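Side-chain contacts in aldose-aldose oxidoreductase (Caulobacter crescentus, PDB 5A04), which probably couples the oxidation of one aldose sugar to the reduction of another through a bound NADP(H) cofactor: residues Lys169-Arg172 against Leu177-Gly180; Arg20-Arg25 against Ile76-Thr81; Pro88-Ala93 against Glu114-Ala119. All blocks are in the same frame, centred on the assembly; numbering follows the deposited sequence.

Contact 1: residues Lys169-Arg172 against Leu177-Gly180; sequences KQWR and LAGG. With NDP (NADPH dihydro-nicotinamide-adenine-dinucleotide phosphate), chain G; BGC (beta-D-glucopyranose), chain H; SO4 (sulfate ion), chain J.
W171 holds its CG between its own backbone N and carbonyl carbon (chi1 68°), a torsion that swings the indole toward the cofactor; R172, next along the chain, runs extended from CG to NE and ends between the cofactor phosphate and the glucose. On the protein side the contact is apolar. The backbone places CB of W171 3.7 Å from CD1 of L177, and the far ring of the indole meets A178 edge-on: the CA of A178 lies in the ring plane, and CB of A178 is 4.0 Å from CE3 of W171. That same methyl sits 3.4 Å from the O of W171 and 3.4 Å from the O of R172, so the end of the short helix 175-178 rests against the backbone carrying both pocket residues. A water lies between the carbonyl oxygens of R172 and G180.

The other edge of the indole faces the pyrophosphate. NE1 of W171 has one hydrogen for two acceptors, O1A of NDP at 3.0 Å and O3 of NDP at 3.1 Å, the latter bond being the straighter at 158°. R172 uses its guanidinium edge: NH2 donates to O2N of NDP over 2.8 Å and, almost straight at 176°, to O2 of BGC. NH1 adds a second bond to O2N, NE forms a salt bridge with D185, and CZ2 of W171 lies over one guanidinium face. One arginine thus binds cofactor phosphate and sugar together, its orientation fixed by several bonds, while its tryptophan neighbour is wedged between the cofactor and a short helix.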
loop_
_atom_site.group_PDB
_atom_site.type_symbol
_atom_site.label_atom_id
_atom_site.label_comp_id
_atom_site.label_asym_id
_atom_site.label_seq_id
_atom_site.Cartn_x
_atom_site.Cartn_y
_atom_site.Cartn_z
ATOM N N LYS A 169 13.716 -8.828 -24.540
ATOM C CA LYS A 169 14.665 -9.917 -24.777
ATOM C C LYS A 169 15.609 -10.195 -23.609
ATOM O O LYS A 169 16.380 -11.155 -23.640
ATOM C CB LYS A 169 15.501 -9.615 -26.025
ATOM C CG LYS A 169 14.697 -9.636 -27.314
ATOM C CD LYS A 169 15.580 -9.309 -28.513
ATOM C CE LYS A 169 14.770 -9.338 -29.805
ATOM N NZ LYS A 169 15.599 -8.983 -30.995
ATOM N N GLN A 170 15.560 -9.356 -22.582
ATOM C CA GLN A 170 16.527 -9.463 -21.495
ATOM C C GLN A 170 16.234 -10.661 -20.590
ATOM O O GLN A 170 15.102 -11.148 -20.544
ATOM C CB GLN A 170 16.533 -8.183 -20.671
ATOM C CG GLN A 170 15.284 -7.993 -19.828
ATOM C CD GLN A 170 15.271 -6.644 -19.153
ATOM O OE1 GLN A 170 15.880 -6.462 -18.096
ATOM N NE2 GLN A 170 14.586 -5.679 -19.768
ATOM N N TRP A 171 17.246 -11.118 -19.860
ATOM C CA TRP A 171 17.098 -12.369 -19.098
ATOM C C TRP A 171 16.030 -12.269 -18.010
ATOM O O TRP A 171 15.402 -13.271 -17.681
ATOM C CB TRP A 171 18.431 -12.825 -18.489
ATOM C CG TRP A 171 18.983 -11.967 -17.396
ATOM C CD1 TRP A 171 19.976 -11.032 -17.520
ATOM C CD2 TRP A 171 18.609 -11.975 -16.011
ATOM N NE1 TRP A 171 20.232 -10.451 -16.304
ATOM C CE2 TRP A 171 19.398 -10.994 -15.362
ATOM C CE3 TRP A 171 17.670 -12.695 -15.257
ATOM C CZ2 TRP A 171 19.284 -10.726 -14.001
ATOM C CZ3 TRP A 171 17.549 -12.421 -13.905
ATOM C CH2 TRP A 171 18.358 -11.445 -13.287
ATOM N N ARG A 172 15.782 -11.073 -17.469
ATOM C CA ARG A 172 14.743 -10.944 -16.438
ATOM C C ARG A 172 13.349 -11.346 -16.924
ATOM O O ARG A 172 12.484 -11.675 -16.114
ATOM C CB ARG A 172 14.698 -9.509 -15.892
ATOM C CG ARG A 172 15.772 -9.207 -14.845
ATOM C CD ARG A 172 15.767 -7.720 -14.482
ATOM N NE ARG A 172 16.735 -7.404 -13.426
ATOM C CZ ARG A 172 18.036 -7.200 -13.631
ATOM N NH1 ARG A 172 18.550 -7.286 -14.855
ATOM N NH2 ARG A 172 18.823 -6.895 -12.603
ATOM N N LEU A 177 15.904 -18.234 -17.157
ATOM C CA LEU A 177 17.056 -17.566 -16.558
ATOM C C LEU A 177 16.676 -16.770 -15.311
ATOM O O LEU A 177 17.504 -16.567 -14.422
ATOM C CB LEU A 177 17.724 -16.631 -17.581
ATOM C CG LEU A 177 18.432 -17.319 -18.754
ATOM C CD1 LEU A 177 18.946 -16.297 -19.768
ATOM C CD2 LEU A 177 19.577 -18.177 -18.232
ATOM N N ALA A 178 15.430 -16.312 -15.250
ATOM C CA ALA A 178 14.993 -15.437 -14.159
ATOM C C ALA A 178 14.284 -16.172 -13.030
ATOM O O ALA A 178 14.302 -15.715 -11.891
ATOM C CB ALA A 178 14.077 -14.346 -14.699
ATOM N N GLY A 179 13.626 -17.285 -13.346
ATOM C CA GLY A 179 12.893 -18.045 -12.345
ATOM C C GLY A 179 11.508 -17.499 -12.019
ATOM O O GLY A 179 10.725 -18.125 -11.306
ATOM N N GLY A 180 11.198 -16.324 -12.551
ATOM C CA GLY A 180 9.934 -15.664 -12.268
ATOM C C GLY A 180 10.061 -14.208 -12.678
ATOM O O GLY A 180 11.122 -13.786 -13.142
HETATM P PA NDP G . 23.204 -8.128 -16.323
HETATM O O1A NDP G . 22.434 -8.807 -17.401
HETATM O O2A NDP G . 23.467 -6.652 -16.438
HETATM O O5B NDP G . 24.650 -8.877 -16.092
HETATM C C5B NDP G . 24.438 -10.257 -15.990
HETATM C C4B NDP G . 25.810 -10.890 -16.265
HETATM O O4B NDP G . 25.815 -12.271 -15.896
HETATM C C3B NDP G . 26.121 -10.824 -17.778
HETATM O O3B NDP G . 26.718 -9.613 -18.122
HETATM C C2B NDP G . 27.184 -11.924 -17.896
HETATM O O2B NDP G . 28.362 -11.529 -17.496
HETATM C C1B NDP G . 26.678 -12.946 -16.790
HETATM N N9A NDP G . 25.989 -14.101 -17.371
HETATM C C8A NDP G . 26.358 -15.438 -17.257
HETATM N N7A NDP G . 25.536 -16.270 -17.927
HETATM C C5A NDP G . 24.584 -15.426 -18.506
HETATM C C6A NDP G . 23.464 -15.684 -19.318
HETATM N N6A NDP G . 23.148 -16.977 -19.674
HETATM N N1A NDP G . 22.662 -14.673 -19.773
HETATM C C2A NDP G . 23.042 -13.403 -19.371
HETATM N N3A NDP G . 24.065 -13.008 -18.605
HETATM C C4A NDP G . 24.846 -14.061 -18.176
HETATM O O3 NDP G . 22.246 -8.450 -15.007
HETATM P PN NDP G . 22.448 -7.490 -13.708
HETATM O O1N NDP G . 23.861 -7.315 -13.321
HETATM O O2N NDP G . 21.395 -6.410 -13.605
HETATM O O5D NDP G . 21.812 -8.585 -12.488
HETATM C C5D NDP G . 22.630 -9.700 -12.265
HETATM C C4D NDP G . 22.286 -10.239 -10.848
HETATM O O4D NDP G . 22.438 -9.146 -9.891
HETATM C C3D NDP G . 20.781 -10.687 -10.745
HETATM O O3D NDP G . 20.667 -11.805 -9.844
HETATM C C2D NDP G . 20.093 -9.479 -10.126
HETATM O O2D NDP G . 18.981 -9.844 -9.327
HETATM C C1D NDP G . 21.234 -8.955 -9.185
HETATM N N1N NDP G . 21.102 -7.509 -8.984
HETATM C C2N NDP G . 21.084 -6.987 -7.701
HETATM C C3N NDP G . 20.987 -5.635 -7.533
HETATM C C7N NDP G . 20.963 -5.080 -6.180
HETATM O O7N NDP G . 20.710 -3.880 -5.964
HETATM N N7N NDP G . 21.240 -5.915 -5.102
HETATM C C4N NDP G . 20.898 -4.690 -8.680
HETATM C C5N NDP G . 20.884 -5.345 -9.996
HETATM C C6N NDP G . 20.990 -6.667 -10.114
HETATM P P2B NDP G . 29.735 -12.047 -18.399
HETATM O O1X NDP G . 29.512 -13.542 -18.404
HETATM O O2X NDP G . 29.466 -11.325 -19.684
HETATM O O3X NDP G . 30.894 -11.535 -17.548
HETATM C C2 BGC H . 17.019 -5.292 -9.260
HETATM C C3 BGC H . 17.110 -4.247 -10.380
HETATM C C4 BGC H . 16.557 -2.934 -9.909
HETATM C C5 BGC H . 17.192 -2.508 -8.594
HETATM C C6 BGC H . 16.433 -1.276 -8.038
HETATM C C1 BGC H . 17.733 -4.726 -8.116
HETATM O O1 BGC H . 17.818 -5.695 -7.071
HETATM O O2 BGC H . 17.615 -6.502 -9.710
HETATM O O3 BGC H . 16.363 -4.747 -11.479
HETATM O O4 BGC H . 16.786 -1.942 -10.898
HETATM O O5 BGC H . 17.096 -3.538 -7.637
HETATM O O6 BGC H . 17.121 -0.732 -6.904
HETATM S S SO4 J . 15.657 -1.838 -19.434
HETATM O O1 SO4 J . 14.866 -2.801 -18.664
HETATM O O2 SO4 J . 14.984 -0.536 -19.392
HETATM O O3 SO4 J . 16.984 -1.724 -18.834
HETATM O O4 SO4 J . 15.781 -2.275 -20.831
HETATM O O HOH W 1 12.477 -11.270 -13.477
#

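Contact 2: residues Arg20-Arg25 against Ile76-Thr81; sequences RIIMPR and IVYVIT. With NDP (NADPH dihydro-nicotinamide-adenine-dinucleotide phosphate), chain G.
The hydroxyl of Y78 is held by two hydrogen bonds, with E103 OE2 and Q296 NE2; CD1 of I22 packs against OH of Y78 at 3.7 Å. Y78 and I22 come at each other from opposite directions, the tyrosine from strand 76-79 and the isoleucine from helix 16-22. Y78 sends its ring across the gap between strand and helix because chi1 (-169°) sets CG opposite the backbone N. CG2 of I22 approaches the ring obliquely, 3.8 Å from CE2 of Y78.

I80 completes the group. Its CD1 lies 3.6 Å above the plane of the Y78 ring, over the centre of one face, and is 4.2 Å from CG1 of I22. The other branch of I80 serves the cofactor: CG2 is 3.6 Å from O4D of NDP, against the nicotinamide-side ribose. One residue on, the carbonyl O of T81 comes 3.0 Å from O3D of NDP, on the same ribose, and also takes a hydrogen bond from H86 NE2.

Across the contact itself there is no hydrogen bond, and the touching surfaces are mostly buried hydrocarbon. The buried OH of Y78 gets its hydrogen bonds from E103 and Q296, outside the two segments, while the tyrosine ring and the two isoleucines form an apolar layer behind the cofactor ribose.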
loop_
_atom_site.group_PDB
_atom_site.type_symbol
_atom_site.label_atom_id
_atom_site.label_comp_id
_atom_site.label_asym_id
_atom_site.label_seq_id
_atom_site.Cartn_x
_atom_site.Cartn_y
_atom_site.Cartn_z
ATOM N N ARG A 20 29.065 -1.537 -12.873
ATOM C CA ARG A 20 28.661 -0.153 -12.624
ATOM C C ARG A 20 28.495 0.155 -11.147
ATOM O O ARG A 20 28.773 1.272 -10.711
ATOM C CB ARG A 20 27.354 0.176 -13.349
ATOM C CG ARG A 20 27.524 0.650 -14.785
ATOM C CD ARG A 20 28.121 -0.414 -15.696
ATOM N NE ARG A 20 27.997 -0.028 -17.103
ATOM C CZ ARG A 20 28.474 -0.738 -18.120
ATOM N NH1 ARG A 20 29.112 -1.878 -17.891
ATOM N NH2 ARG A 20 28.313 -0.308 -19.367
ATOM N N ILE A 21 28.042 -0.827 -10.370
ATOM C CA ILE A 21 27.678 -0.549 -8.989
ATOM C C ILE A 21 28.670 -1.136 -7.978
ATOM O O ILE A 21 29.212 -0.414 -7.143
ATOM C CB ILE A 21 26.262 -1.064 -8.683
ATOM C CG1 ILE A 21 25.278 -0.586 -9.756
ATOM C CG2 ILE A 21 25.832 -0.604 -7.302
ATOM C CD1 ILE A 21 25.162 0.956 -9.846
ATOM N N ILE A 22 28.917 -2.441 -8.034
ATOM C CA ILE A 22 29.753 -3.069 -7.011
ATOM C C ILE A 22 31.260 -2.767 -7.158
ATOM O O ILE A 22 31.913 -2.330 -6.204
ATOM C CB ILE A 22 29.551 -4.603 -7.000
ATOM C CG1 ILE A 22 28.116 -4.955 -6.566
ATOM C CG2 ILE A 22 30.564 -5.277 -6.064
ATOM C CD1 ILE A 22 27.701 -4.411 -5.189
ATOM N N MET A 23 31.829 -3.007 -8.332
ATOM C CA MET A 23 33.287 -2.961 -8.429
ATOM C C MET A 23 33.897 -1.583 -8.072
ATOM O O MET A 23 34.947 -1.543 -7.428
ATOM C CB MET A 23 33.735 -3.429 -9.819
ATOM C CG MET A 23 33.748 -4.979 -9.904
ATOM S SD MET A 23 33.756 -5.609 -11.585
ATOM C CE MET A 23 35.330 -5.016 -12.189
ATOM N N PRO A 24 33.242 -0.468 -8.447
ATOM C CA PRO A 24 33.826 0.811 -8.009
ATOM C C PRO A 24 33.821 1.004 -6.497
ATOM O O PRO A 24 34.597 1.810 -5.989
ATOM C CB PRO A 24 32.919 1.851 -8.671
ATOM C CG PRO A 24 32.403 1.169 -9.884
ATOM C CD PRO A 24 32.162 -0.255 -9.428
ATOM N N ARG A 25 32.953 0.287 -5.782
ATOM C CA ARG A 25 32.802 0.524 -4.353
ATOM C C ARG A 25 33.792 -0.234 -3.471
ATOM O O ARG A 25 33.749 -0.114 -2.243
ATOM C CB ARG A 25 31.360 0.216 -3.932
ATOM C CG ARG A 25 30.335 1.103 -4.665
ATOM C CD ARG A 25 30.165 2.493 -4.043
ATOM N NE ARG A 25 31.337 3.373 -4.186
ATOM C CZ ARG A 25 31.589 4.134 -5.249
ATOM N NH1 ARG A 25 30.772 4.133 -6.310
ATOM N NH2 ARG A 25 32.668 4.912 -5.246
ATOM N N ILE A 76 36.729 -14.955 -1.388
ATOM C CA ILE A 76 35.280 -14.855 -1.580
ATOM C C ILE A 76 34.959 -14.778 -3.056
ATOM O O ILE A 76 35.640 -14.078 -3.798
ATOM C CB ILE A 76 34.690 -13.589 -0.891
ATOM C CG1 ILE A 76 34.949 -13.616 0.616
ATOM C CG2 ILE A 76 33.200 -13.460 -1.193
ATOM C CD1 ILE A 76 34.898 -12.221 1.270
ATOM N N VAL A 77 33.922 -15.492 -3.486
ATOM C CA VAL A 77 33.372 -15.314 -4.823
ATOM C C VAL A 77 32.014 -14.617 -4.704
ATOM O O VAL A 77 31.151 -15.051 -3.927
ATOM C CB VAL A 77 33.198 -16.655 -5.560
ATOM C CG1 VAL A 77 32.529 -16.436 -6.911
ATOM C CG2 VAL A 77 34.546 -17.374 -5.717
ATOM N N TYR A 78 31.832 -13.545 -5.466
ATOM C CA TYR A 78 30.579 -12.800 -5.464
ATOM C C TYR A 78 29.879 -13.119 -6.778
ATOM O O TYR A 78 30.327 -12.718 -7.849
ATOM C CB TYR A 78 30.861 -11.297 -5.292
ATOM C CG TYR A 78 29.674 -10.387 -5.012
ATOM C CD1 TYR A 78 28.361 -10.829 -5.156
ATOM C CD2 TYR A 78 29.883 -9.066 -4.608
ATOM C CE1 TYR A 78 27.291 -9.978 -4.916
ATOM C CE2 TYR A 78 28.821 -8.205 -4.363
ATOM C CZ TYR A 78 27.529 -8.667 -4.515
ATOM O OH TYR A 78 26.476 -7.819 -4.271
ATOM N N VAL A 79 28.798 -13.888 -6.683
ATOM C CA VAL A 79 28.038 -14.318 -7.845
ATOM C C VAL A 79 26.966 -13.297 -8.228
ATOM O O VAL A 79 26.026 -13.057 -7.462
ATOM C CB VAL A 79 27.374 -15.680 -7.574
ATOM C CG1 VAL A 79 26.528 -16.103 -8.777
ATOM C CG2 VAL A 79 28.445 -16.731 -7.245
ATOM N N ILE A 80 27.119 -12.702 -9.415
ATOM C CA ILE A 80 26.259 -11.611 -9.868
ATOM C C ILE A 80 25.759 -11.928 -11.284
ATOM O O ILE A 80 25.882 -11.136 -12.229
ATOM C CB ILE A 80 27.010 -10.239 -9.813
ATOM C CG1 ILE A 80 27.822 -10.138 -8.511
ATOM C CG2 ILE A 80 26.025 -9.079 -9.910
ATOM C CD1 ILE A 80 28.488 -8.752 -8.245
ATOM N N THR A 81 25.152 -13.104 -11.403
ATOM C CA THR A 81 24.642 -13.623 -12.671
ATOM C C THR A 81 23.115 -13.611 -12.695
ATOM O O THR A 81 22.500 -13.331 -11.680
ATOM C CB THR A 81 25.110 -15.064 -12.865
ATOM O OG1 THR A 81 24.526 -15.858 -11.824
ATOM C CG2 THR A 81 26.637 -15.143 -12.767
HETATM P PA NDP G . 23.204 -8.128 -16.323
HETATM O O1A NDP G . 22.434 -8.807 -17.401
HETATM O O2A NDP G . 23.467 -6.652 -16.438
HETATM O O5B NDP G . 24.650 -8.877 -16.092
HETATM C C5B NDP G . 24.438 -10.257 -15.990
HETATM C C4B NDP G . 25.810 -10.890 -16.265
HETATM O O4B NDP G . 25.815 -12.271 -15.896
HETATM C C3B NDP G . 26.121 -10.824 -17.778
HETATM O O3B NDP G . 26.718 -9.613 -18.122
HETATM C C2B NDP G . 27.184 -11.924 -17.896
HETATM O O2B NDP G . 28.362 -11.529 -17.496
HETATM C C1B NDP G . 26.678 -12.946 -16.790
HETATM N N9A NDP G . 25.989 -14.101 -17.371
HETATM C C8A NDP G . 26.358 -15.438 -17.257
HETATM N N7A NDP G . 25.536 -16.270 -17.927
HETATM C C5A NDP G . 24.584 -15.426 -18.506
HETATM C C6A NDP G . 23.464 -15.684 -19.318
HETATM N N6A NDP G . 23.148 -16.977 -19.674
HETATM N N1A NDP G . 22.662 -14.673 -19.773
HETATM C C2A NDP G . 23.042 -13.403 -19.371
HETATM N N3A NDP G . 24.065 -13.008 -18.605
HETATM C C4A NDP G . 24.846 -14.061 -18.176
HETATM O O3 NDP G . 22.246 -8.450 -15.007
HETATM P PN NDP G . 22.448 -7.490 -13.708
HETATM O O1N NDP G . 23.861 -7.315 -13.321
HETATM O O2N NDP G . 21.395 -6.410 -13.605
HETATM O O5D NDP G . 21.812 -8.585 -12.488
HETATM C C5D NDP G . 22.630 -9.700 -12.265
HETATM C C4D NDP G . 22.286 -10.239 -10.848
HETATM O O4D NDP G . 22.438 -9.146 -9.891
HETATM C C3D NDP G . 20.781 -10.687 -10.745
HETATM O O3D NDP G . 20.667 -11.805 -9.844
HETATM C C2D NDP G . 20.093 -9.479 -10.126
HETATM O O2D NDP G . 18.981 -9.844 -9.327
HETATM C C1D NDP G . 21.234 -8.955 -9.185
HETATM N N1N NDP G . 21.102 -7.509 -8.984
HETATM C C2N NDP G . 21.084 -6.987 -7.701
HETATM C C3N NDP G . 20.987 -5.635 -7.533
HETATM C C7N NDP G . 20.963 -5.080 -6.180
HETATM O O7N NDP G . 20.710 -3.880 -5.964
HETATM N N7N NDP G . 21.240 -5.915 -5.102
HETATM C C4N NDP G . 20.898 -4.690 -8.680
HETATM C C5N NDP G . 20.884 -5.345 -9.996
HETATM C C6N NDP G . 20.990 -6.667 -10.114
HETATM P P2B NDP G . 29.735 -12.047 -18.399
HETATM O O1X NDP G . 29.512 -13.542 -18.404
HETATM O O2X NDP G . 29.466 -11.325 -19.684
HETATM O O3X NDP G . 30.894 -11.535 -17.548
#

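Contact 3: residues Pro88-Ala93 against Glu114-Ala119; sequences PFTERA and EAMIAA
Two neighbouring crossover helices of the NAD-binding Rossmann domain, 86-95 and 110-123, lie side by side here. Their short segments run almost parallel, at 10° to each other, and the axes come within 9.1 Å, a spacing bridged by T90, E91, M116 and two alanines. M116 and T90 cross at about a right angle. The methionine chain bends at its last torsion (chi3 69°), which carries CE onto the threonine: CE of M116 is 3.5 Å from OG1 of T90, 3.9 Å from its CB and close to CG2 as well. The methyl is no partner for the hydroxyl, whose hydrogen bond goes to H86 O, one turn back on its own helix.

E91 fills the gap nearer the surface. Its CB does not point at the opposite helix, but the extended chain beyond CG brings the end closer. CG of E91 packs 3.9 Å from CB of A119, and OE2 of E91 lies 3.7 Å from CB of A115, so the glutamate lies along two alanines one helical turn apart. Its charge is answered within its own helix, where OE2 forms a salt bridge with R87. No hydrogen bond links the two segments.

The helices pack on the parallel sheet. T90 reaches V79 on strand 76-79 as well as V100 and C102 on strand 99-102, and M116 also touches C102. Strand 99-102, which follows helix 86-95 and precedes helix 110-123 in the chain, is thus covered on this side by side chains of both helices.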
loop_
_atom_site.group_PDB
_atom_site.type_symbol
_atom_site.label_atom_id
_atom_site.label_comp_id
_atom_site.label_asym_id
_atom_site.label_seq_id
_atom_site.Cartn_x
_atom_site.Cartn_y
_atom_site.Cartn_z
ATOM N N PRO A 88 24.378 -23.003 -9.437
ATOM C CA PRO A 88 25.578 -23.745 -9.846
ATOM C C PRO A 88 26.885 -22.991 -9.589
ATOM O O PRO A 88 27.865 -23.618 -9.216
ATOM C CB PRO A 88 25.365 -23.981 -11.350
ATOM C CG PRO A 88 24.294 -23.013 -11.764
ATOM C CD PRO A 88 23.433 -22.836 -10.554
ATOM N N PHE A 89 26.910 -21.672 -9.735
ATOM C CA PHE A 89 28.167 -20.982 -9.470
ATOM C C PHE A 89 28.481 -20.915 -7.977
ATOM O O PHE A 89 29.644 -20.948 -7.589
ATOM C CB PHE A 89 28.156 -19.572 -10.078
ATOM C CG PHE A 89 28.389 -19.561 -11.558
ATOM C CD1 PHE A 89 29.606 -19.978 -12.081
ATOM C CD2 PHE A 89 27.399 -19.136 -12.422
ATOM C CE1 PHE A 89 29.841 -19.965 -13.448
ATOM C CE2 PHE A 89 27.619 -19.127 -13.805
ATOM C CZ PHE A 89 28.847 -19.534 -14.312
ATOM N N THR A 90 27.453 -20.842 -7.133
ATOM C CA THR A 90 27.667 -20.886 -5.692
ATOM C C THR A 90 28.256 -22.235 -5.285
ATOM O O THR A 90 29.215 -22.288 -4.519
ATOM C CB THR A 90 26.354 -20.620 -4.928
ATOM O OG1 THR A 90 25.985 -19.241 -5.135
ATOM C CG2 THR A 90 26.520 -20.871 -3.451
ATOM N N GLU A 91 27.695 -23.319 -5.814
ATOM C CA GLU A 91 28.198 -24.653 -5.488
ATOM C C GLU A 91 29.644 -24.844 -5.948
ATOM O O GLU A 91 30.471 -25.380 -5.210
ATOM C CB GLU A 91 27.294 -25.719 -6.116
ATOM C CG GLU A 91 25.923 -25.764 -5.472
ATOM C CD GLU A 91 24.923 -26.624 -6.250
ATOM O OE1 GLU A 91 25.076 -26.808 -7.481
ATOM O OE2 GLU A 91 23.959 -27.086 -5.632
ATOM N N ARG A 92 29.942 -24.394 -7.161
ATOM C CA ARG A 92 31.299 -24.488 -7.689
ATOM C C ARG A 92 32.279 -23.644 -6.871
ATOM O O ARG A 92 33.397 -24.078 -6.594
ATOM C CB ARG A 92 31.319 -24.075 -9.161
ATOM C CG ARG A 92 30.677 -25.117 -10.083
ATOM C CD ARG A 92 30.520 -24.580 -11.484
ATOM N NE ARG A 92 31.804 -24.435 -12.168
ATOM C CZ ARG A 92 31.957 -23.828 -13.344
ATOM N NH1 ARG A 92 30.911 -23.273 -13.949
ATOM N NH2 ARG A 92 33.162 -23.757 -13.911
ATOM N N ALA A 93 31.852 -22.453 -6.470
ATOM C CA ALA A 93 32.685 -21.616 -5.603
ATOM C C ALA A 93 32.977 -22.321 -4.276
ATOM O O ALA A 93 34.116 -22.344 -3.807
ATOM C CB ALA A 93 32.001 -20.262 -5.356
ATOM N N GLU A 114 18.221 -24.540 -0.526
ATOM C CA GLU A 114 18.676 -25.557 0.418
ATOM C C GLU A 114 19.958 -26.225 -0.065
ATOM O O GLU A 114 20.857 -26.499 0.729
ATOM C CB GLU A 114 17.585 -26.611 0.646
ATOM C CG GLU A 114 16.337 -26.030 1.307
ATOM C CD GLU A 114 15.219 -27.056 1.468
ATOM O OE1 GLU A 114 14.997 -27.855 0.539
ATOM O OE2 GLU A 114 14.568 -27.064 2.530
ATOM N N ALA A 115 20.046 -26.467 -1.370
ATOM C CA ALA A 115 21.233 -27.093 -1.949
ATOM C C ALA A 115 22.451 -26.198 -1.790
ATOM O O ALA A 115 23.548 -26.665 -1.488
ATOM C CB ALA A 115 20.998 -27.413 -3.411
ATOM N N MET A 116 22.244 -24.900 -1.983
ATOM C CA MET A 116 23.329 -23.939 -1.865
ATOM C C MET A 116 23.843 -23.880 -0.430
ATOM O O MET A 116 25.047 -23.866 -0.190
ATOM C CB MET A 116 22.862 -22.558 -2.344
ATOM C CG MET A 116 22.627 -22.516 -3.849
ATOM S SD MET A 116 21.593 -21.110 -4.319
ATOM C CE MET A 116 22.701 -19.733 -3.992
ATOM N N ILE A 117 22.914 -23.869 0.518
ATOM C CA ILE A 117 23.267 -23.824 1.923
ATOM C C ILE A 117 24.051 -25.082 2.302
ATOM O O ILE A 117 25.068 -24.999 2.998
ATOM C CB ILE A 117 22.006 -23.671 2.796
ATOM C CG1 ILE A 117 21.410 -22.265 2.594
ATOM C CG2 ILE A 117 22.331 -23.937 4.270
ATOM C CD1 ILE A 117 19.983 -22.096 3.137
ATOM N N ALA A 118 23.592 -26.231 1.816
ATOM C CA ALA A 118 24.258 -27.502 2.096
ATOM C C ALA A 118 25.674 -27.538 1.520
ATOM O O ALA A 118 26.584 -28.094 2.138
ATOM C CB ALA A 118 23.428 -28.682 1.542
ATOM N N ALA A 119 25.857 -26.957 0.334
ATOM C CA ALA A 119 27.161 -26.989 -0.323
ATOM C C ALA A 119 28.158 -26.141 0.466
ATOM O O ALA A 119 29.313 -26.545 0.681
ATOM C CB ALA A 119 27.058 -26.502 -1.771
#

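Contacts 2 and 3 both belong to the Rossmann domain and touch directly: strand 76-79 leads into helix 86-95, and V77 CB meets A93 CB at 3.8 Å. Their centres are 18 Å apart. Contact 1 belongs to the C-terminal alpha/beta part of the chain, its centre 19 Å from that of contact 2, yet their nearest atoms come within about 5 Å without touching. NADPH bridges that gap, being touched by both. Glucose is bound by contact 1, whereas the I80 side chain of contact 2 stays about 9 Å from it. Contacts 1 and 3 have centres 21 Å apart and nearest atoms about 9 Å apart, without touching; M116 of contact 3 is about 10 Å from the cofactor.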